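Local coordinates for protein CBIX (Paracoccus pantotrophus, PDB 4CCS) that catalyses the terminal step of siroheme biosynthesis, probably the insertion of iron into sirohydrochlorin, as a member of the chelatase group, at residues 125-130 / 188-193; 134-139 / 158-163. All coordinates share one frame; numbering follows the deposited sequence. Where two conformers were deposited one is given.

In the fold
The two contacts gather at the carboxyl-terminal ends of neighbouring parallel strands in the second of the chain's two sheets, a region that matches the CbiX family. Along the chain the segments come in the order 125-130, 134-139, 158-163 and 188-193, so both segments of interaction 2 fall between those of interaction 1. Their centres lie about 10 Å apart. Strand 121-126 leads through a turn to helix 134-146, and its neighbour 152-157 ends in loop 158-163. Backbone bonds from His-127 to that loop, and one from Ser-129 N to Glu-160 OE2, join the contacts directly. Interaction 1 hydrogen-bonds a histidine just past a strand end and probably restrains it; interaction 2 ties helix to loop. Together they probably hold the edge where parallel alpha/beta folds commonly place active sites.

Interaction 1: 125-130 / 188-193; sequences AAHGSG and VTDDLP
A short hydrogen bond from His-127 ND1 to Asp-190 OD2, 2.7 Å long and nearly straight at 167°, is the polar centre of this contact. The carboxylate meets the imidazole at its edge: OD2 lies in the ring plane and accepts through its syn lone pair, the one on the side of OD1. Ring and carboxylate are only 17° apart in plane, so the two flat groups lie almost in one plane while the side chains that bear them cross at about a right angle. With CG of His-127 set anti to the backbone N (chi1 -173°), the ring is carried toward Asp-190, and the turn about CB-CG presents ND1 to the carboxylate. Asp-190 sends its CB toward the histidine from the link between helices 184-189 and 192-199, where the backbone turns at Asp-191, the N-cap of the second helix.

Nearer the strand the contact becomes apolar. Ala-125 directs its methyl group at Leu-192, and CB of Ala-125 meets CD2 of Leu-192 at 3.8 Å, a simple van der Waals touch between two buried residues. Ala-125 also packs on Cys-177 and Leu-192 on Pro-179, both of strand 175-179, so the start of helix 192-199 is seated against two adjacent strands. Ile-158 and Phe-181 touch the aspartate from neighbouring loops.

The site illustrates how a parallel alpha/beta sheet can carry a polar side chain where a strand gives way to a loop: buried methyls meet where helix 192-199 begins, and the carboxylate beyond them takes the ring's N-H. Because that bond is short and in plane, it should restrain rotation of the imidazole, keeping ND1 engaged and NE2 turned away from Asp-190.

Interaction 2: 134-139 / 158-163; sequences APSEAA and IEEAPF
Ser-136, in the first turn of helix 134-146, is met by Glu-160 of the loop 158-163. That loop starts with Ile-158, which leans toward Asp-190, and Glu-159, which packs on His-127. Glu-160 then turns to the helix: its CG sits between the backbone N and the carbonyl carbon (chi1 65°), and from there the chain runs on extended (chi2 -172°), carrying the carboxylate up to the serine.

Glu-160 OE1 accepts a hydrogen bond from Ser-136 OG at 3.1 Å, met from above the carboxylate plane (37° out of it). CB of Ser-136 is nearly equidistant from the two oxygens, 3.3 Å from OE1 and 3.4 Å from OE2 of Glu-160. The second oxygen, OE2, takes the backbone N-H of Ser-129 and a water that is itself held by the backbone N of Ser-136, 2.8 Å from the water oxygen. Next come Ala-161 and, across a cis peptide bond, Pro-162, which rests on Phe-157.

With an alanine here in place of Glu-160, the Ser-136 hydroxyl, the Ser-129 N-H and the bridging water would probably lose their common acceptor, and with it the polar tie between loop and helix. One loop carboxylate thus serves donors from the helix start (Ser-136 OG, and its N-H through water) and from the turn before it (Ser-129 N), joining loop, turn and helix.

Interaction 1: 125-130 / 188-193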
loop_
_atom_site.group_PDB
_atom_site.type_symbol
_atom_site.label_atom_id
_atom_site.label_comp_id
_atom_site.label_asym_id
_atom_site.label_seq_id
_atom_site.Cartn_x
_atom_site.Cartn_y
_atom_site.Cartn_z
ATOM N N ALA A 125 -0.609 6.127 9.327
ATOM C CA ALA A 125 -1.183 4.942 9.984
ATOM C C ALA A 125 -0.940 3.712 9.126
ATOM O O ALA A 125 -1.256 3.722 7.947
ATOM C CB ALA A 125 -2.678 5.143 10.217
ATOM N N ALA A 126 -0.352 2.654 9.696
ATOM C CA ALA A 126 -0.038 1.468 8.915
ATOM C C ALA A 126 -0.254 0.189 9.720
ATOM O O ALA A 126 -0.353 0.240 10.949
ATOM C CB ALA A 126 1.408 1.551 8.412
ATOM N N HIS A 127 -0.352 -0.950 9.025
ATOM C CA HIS A 127 -0.555 -2.234 9.685
ATOM C C HIS A 127 0.624 -2.574 10.592
ATOM O O HIS A 127 0.426 -2.983 11.737
ATOM C CB HIS A 127 -0.779 -3.360 8.652
ATOM C CG HIS A 127 -1.150 -4.676 9.280
ATOM N ND1 HIS A 127 -2.421 -4.898 9.800
ATOM C CD2 HIS A 127 -0.423 -5.812 9.409
ATOM C CE1 HIS A 127 -2.422 -6.150 10.239
ATOM N NE2 HIS A 127 -1.245 -6.746 10.014
ATOM N N GLY A 128 1.850 -2.390 10.087
ATOM C CA GLY A 128 3.051 -2.764 10.817
ATOM C C GLY A 128 3.163 -4.297 10.745
ATOM O O GLY A 128 2.566 -4.920 9.870
ATOM N N SER A 129 3.917 -4.903 11.664
ATOM C CA SER A 129 4.104 -6.359 11.689
ATOM C C SER A 129 4.614 -6.798 13.046
ATOM O O SER A 129 5.397 -6.080 13.674
ATOM C CB SER A 129 5.099 -6.793 10.610
ATOM O OG SER A 129 5.317 -8.196 10.608
ATOM N N GLY A 130 4.190 -7.987 13.480
ATOM C CA GLY A 130 4.661 -8.579 14.733
ATOM C C GLY A 130 5.834 -9.550 14.466
ATOM O O GLY A 130 6.553 -9.908 15.401
ATOM N N VAL A 188 -9.837 -1.846 5.468
ATOM C CA VAL A 188 -11.115 -2.070 6.181
ATOM C C VAL A 188 -10.945 -3.073 7.333
ATOM O O VAL A 188 -11.427 -2.808 8.436
ATOM C CB VAL A 188 -12.258 -2.451 5.184
ATOM C CG1 VAL A 188 -13.517 -2.940 5.911
ATOM C CG2 VAL A 188 -12.601 -1.264 4.276
ATOM N N THR A 189 -10.199 -4.176 7.104
ATOM C CA THR A 189 -9.921 -5.199 8.146
ATOM C C THR A 189 -9.359 -4.592 9.449
ATOM O O THR A 189 -9.766 -4.997 10.544
ATOM C CB THR A 189 -8.990 -6.275 7.582
ATOM O OG1 THR A 189 -9.655 -6.936 6.505
ATOM C CG2 THR A 189 -8.519 -7.305 8.633
ATOM N N ASP A 190 -8.449 -3.618 9.330
ATOM C CA ASP A 190 -7.796 -3.005 10.484
ATOM C C ASP A 190 -8.666 -2.034 11.279
ATOM O O ASP A 190 -8.291 -1.680 12.408
ATOM C CB ASP A 190 -6.483 -2.352 10.065
ATOM C CG ASP A 190 -5.333 -3.339 9.950
ATOM O OD1 ASP A 190 -5.575 -4.568 10.078
ATOM O OD2 ASP A 190 -4.208 -2.896 9.731
ATOM N N ASP A 191 -9.835 -1.641 10.733
ATOM C CA ASP A 191 -10.798 -0.763 11.408
ATOM C C ASP A 191 -10.151 0.482 12.052
ATOM O O ASP A 191 -10.270 0.716 13.264
ATOM C CB ASP A 191 -11.635 -1.566 12.428
ATOM C CG ASP A 191 -12.935 -0.914 12.870
ATOM O OD1 ASP A 191 -13.252 0.189 12.372
ATOM O OD2 ASP A 191 -13.615 -1.489 13.750
ATOM N N LEU A 192 -9.456 1.275 11.223
ATOM C CA LEU A 192 -8.837 2.536 11.644
ATOM C C LEU A 192 -9.855 3.508 12.259
ATOM O O LEU A 192 -9.490 4.173 13.232
ATOM C CB LEU A 192 -8.119 3.224 10.467
ATOM C CG LEU A 192 -6.634 2.950 10.303
ATOM C CD1 LEU A 192 -6.374 1.496 9.977
ATOM C CD2 LEU A 192 -6.066 3.818 9.194
ATOM N N PRO A 193 -11.131 3.582 11.748
ATOM C CA PRO A 193 -12.084 4.503 12.388
ATOM C C PRO A 193 -12.289 4.243 13.876
ATOM O O PRO A 193 -12.311 5.205 14.632
ATOM C CB PRO A 193 -13.355 4.321 11.568
ATOM C CG PRO A 193 -12.843 4.032 10.212
ATOM C CD PRO A 193 -11.673 3.125 10.445
#

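Interaction 2: 134-139 / 158-163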
loop_
_atom_site.group_PDB
_atom_site.type_symbol
_atom_site.label_atom_id
_atom_site.label_comp_id
_atom_site.label_asym_id
_atom_site.label_seq_id
_atom_site.Cartn_x
_atom_site.Cartn_y
_atom_site.Cartn_z
ATOM N N ALA A 134 10.721 -4.673 9.034
ATOM C CA ALA A 134 10.676 -4.021 7.715
ATOM C C ALA A 134 9.442 -3.089 7.472
ATOM O O ALA A 134 9.664 -1.966 7.005
ATOM C CB ALA A 134 10.797 -5.058 6.606
ATOM N N PRO A 135 8.177 -3.504 7.796
ATOM C CA PRO A 135 7.040 -2.578 7.574
ATOM C C PRO A 135 7.093 -1.283 8.392
ATOM O O PRO A 135 6.821 -0.209 7.845
ATOM C CB PRO A 135 5.816 -3.423 7.940
ATOM C CG PRO A 135 6.236 -4.811 7.673
ATOM C CD PRO A 135 7.675 -4.865 8.092
ATOM N N SER A 136 7.439 -1.363 9.692
ATOM C CA SER A 136 7.515 -0.142 10.505
ATOM C C SER A 136 8.695 0.742 10.121
ATOM O O SER A 136 8.567 1.962 10.179
ATOM C CB SER A 136 7.503 -0.446 11.998
ATOM O OG SER A 136 8.653 -1.168 12.405
ATOM N N GLU A 137 9.828 0.144 9.701
ATOM C CA GLU A 137 10.969 0.959 9.239
ATOM C C GLU A 137 10.556 1.712 7.964
ATOM O O GLU A 137 10.846 2.901 7.841
ATOM C CB GLU A 137 12.228 0.106 8.972
ATOM C CG GLU A 137 12.904 -0.424 10.226
ATOM C CD GLU A 137 13.584 0.606 11.108
ATOM O OE1 GLU A 137 14.737 0.986 10.798
ATOM O OE2 GLU A 137 12.981 1.005 12.131
ATOM N N ALA A 138 9.815 1.034 7.061
ATOM C CA ALA A 138 9.320 1.643 5.822
ATOM C C ALA A 138 8.325 2.784 6.098
ATOM O O ALA A 138 8.393 3.810 5.423
ATOM C CB ALA A 138 8.698 0.585 4.923
ATOM N N ALA A 139 7.410 2.619 7.092
ATOM C CA ALA A 139 6.455 3.678 7.433
ATOM C C ALA A 139 7.170 4.857 8.074
ATOM O O ALA A 139 6.814 6.002 7.790
ATOM C CB ALA A 139 5.353 3.145 8.346
ATOM N N ILE A 158 -1.044 -0.934 13.812
ATOM C CA ILE A 158 -2.098 -1.827 14.312
ATOM C C ILE A 158 -1.445 -3.011 15.055
ATOM O O ILE A 158 -1.920 -3.388 16.126
ATOM C CB ILE A 158 -3.036 -2.267 13.145
ATOM C CG1 ILE A 158 -3.976 -1.110 12.739
ATOM C CG2 ILE A 158 -3.885 -3.511 13.513
ATOM C CD1 ILE A 158 -3.575 -0.348 11.583
ATOM N N GLU A 159 -0.354 -3.573 14.499
ATOM C CA GLU A 159 0.320 -4.759 15.040
ATOM C C GLU A 159 1.436 -4.518 16.045
ATOM O O GLU A 159 1.854 -5.464 16.717
ATOM C CB GLU A 159 0.871 -5.625 13.897
ATOM C CG GLU A 159 -0.197 -6.319 13.085
ATOM C CD GLU A 159 -0.991 -7.375 13.827
ATOM O OE1 GLU A 159 -0.370 -8.299 14.404
ATOM O OE2 GLU A 159 -2.237 -7.268 13.838
ATOM N N GLU A 160 1.938 -3.291 16.146
ATOM C CA GLU A 160 3.078 -3.028 17.008
ATOM C C GLU A 160 3.055 -1.638 17.576
ATOM O O GLU A 160 2.296 -0.783 17.100
ATOM C CB GLU A 160 4.380 -3.271 16.216
ATOM C CG GLU A 160 4.567 -2.303 15.058
ATOM C CD GLU A 160 5.726 -2.625 14.143
ATOM O OE1 GLU A 160 6.892 -2.467 14.572
ATOM O OE2 GLU A 160 5.465 -2.994 12.977
ATOM N N ALA A 161 3.865 -1.414 18.625
ATOM C CA ALA A 161 3.981 -0.104 19.239
ATOM C C ALA A 161 4.840 0.776 18.299
ATOM O O ALA A 161 5.758 0.248 17.671
ATOM C CB ALA A 161 4.641 -0.214 20.615
ATOM N N PRO A 162 4.545 2.089 18.185
ATOM C CA PRO A 162 3.471 2.824 18.852
ATOM C C PRO A 162 2.115 2.459 18.231
ATOM O O PRO A 162 1.967 2.528 17.008
ATOM C CB PRO A 162 3.873 4.297 18.656
ATOM C CG PRO A 162 4.686 4.307 17.389
ATOM C CD PRO A 162 5.406 2.980 17.370
ATOM N N PHE A 163 1.151 2.032 19.087
ATOM C CA PHE A 163 -0.205 1.650 18.691
ATOM C C PHE A 163 -0.942 2.897 18.201
ATOM O O PHE A 163 -0.802 3.951 18.805
ATOM C CB PHE A 163 -0.924 1.032 19.905
ATOM C CG PHE A 163 -2.258 0.381 19.640
ATOM C CD1 PHE A 163 -2.541 -0.175 18.408
ATOM C CD2 PHE A 163 -3.195 0.249 20.651
ATOM C CE1 PHE A 163 -3.766 -0.782 18.168
ATOM C CE2 PHE A 163 -4.407 -0.384 20.417
ATOM C CZ PHE A 163 -4.685 -0.892 19.176
HETATM O O HOH W 1 7.618 -3.606 11.353
#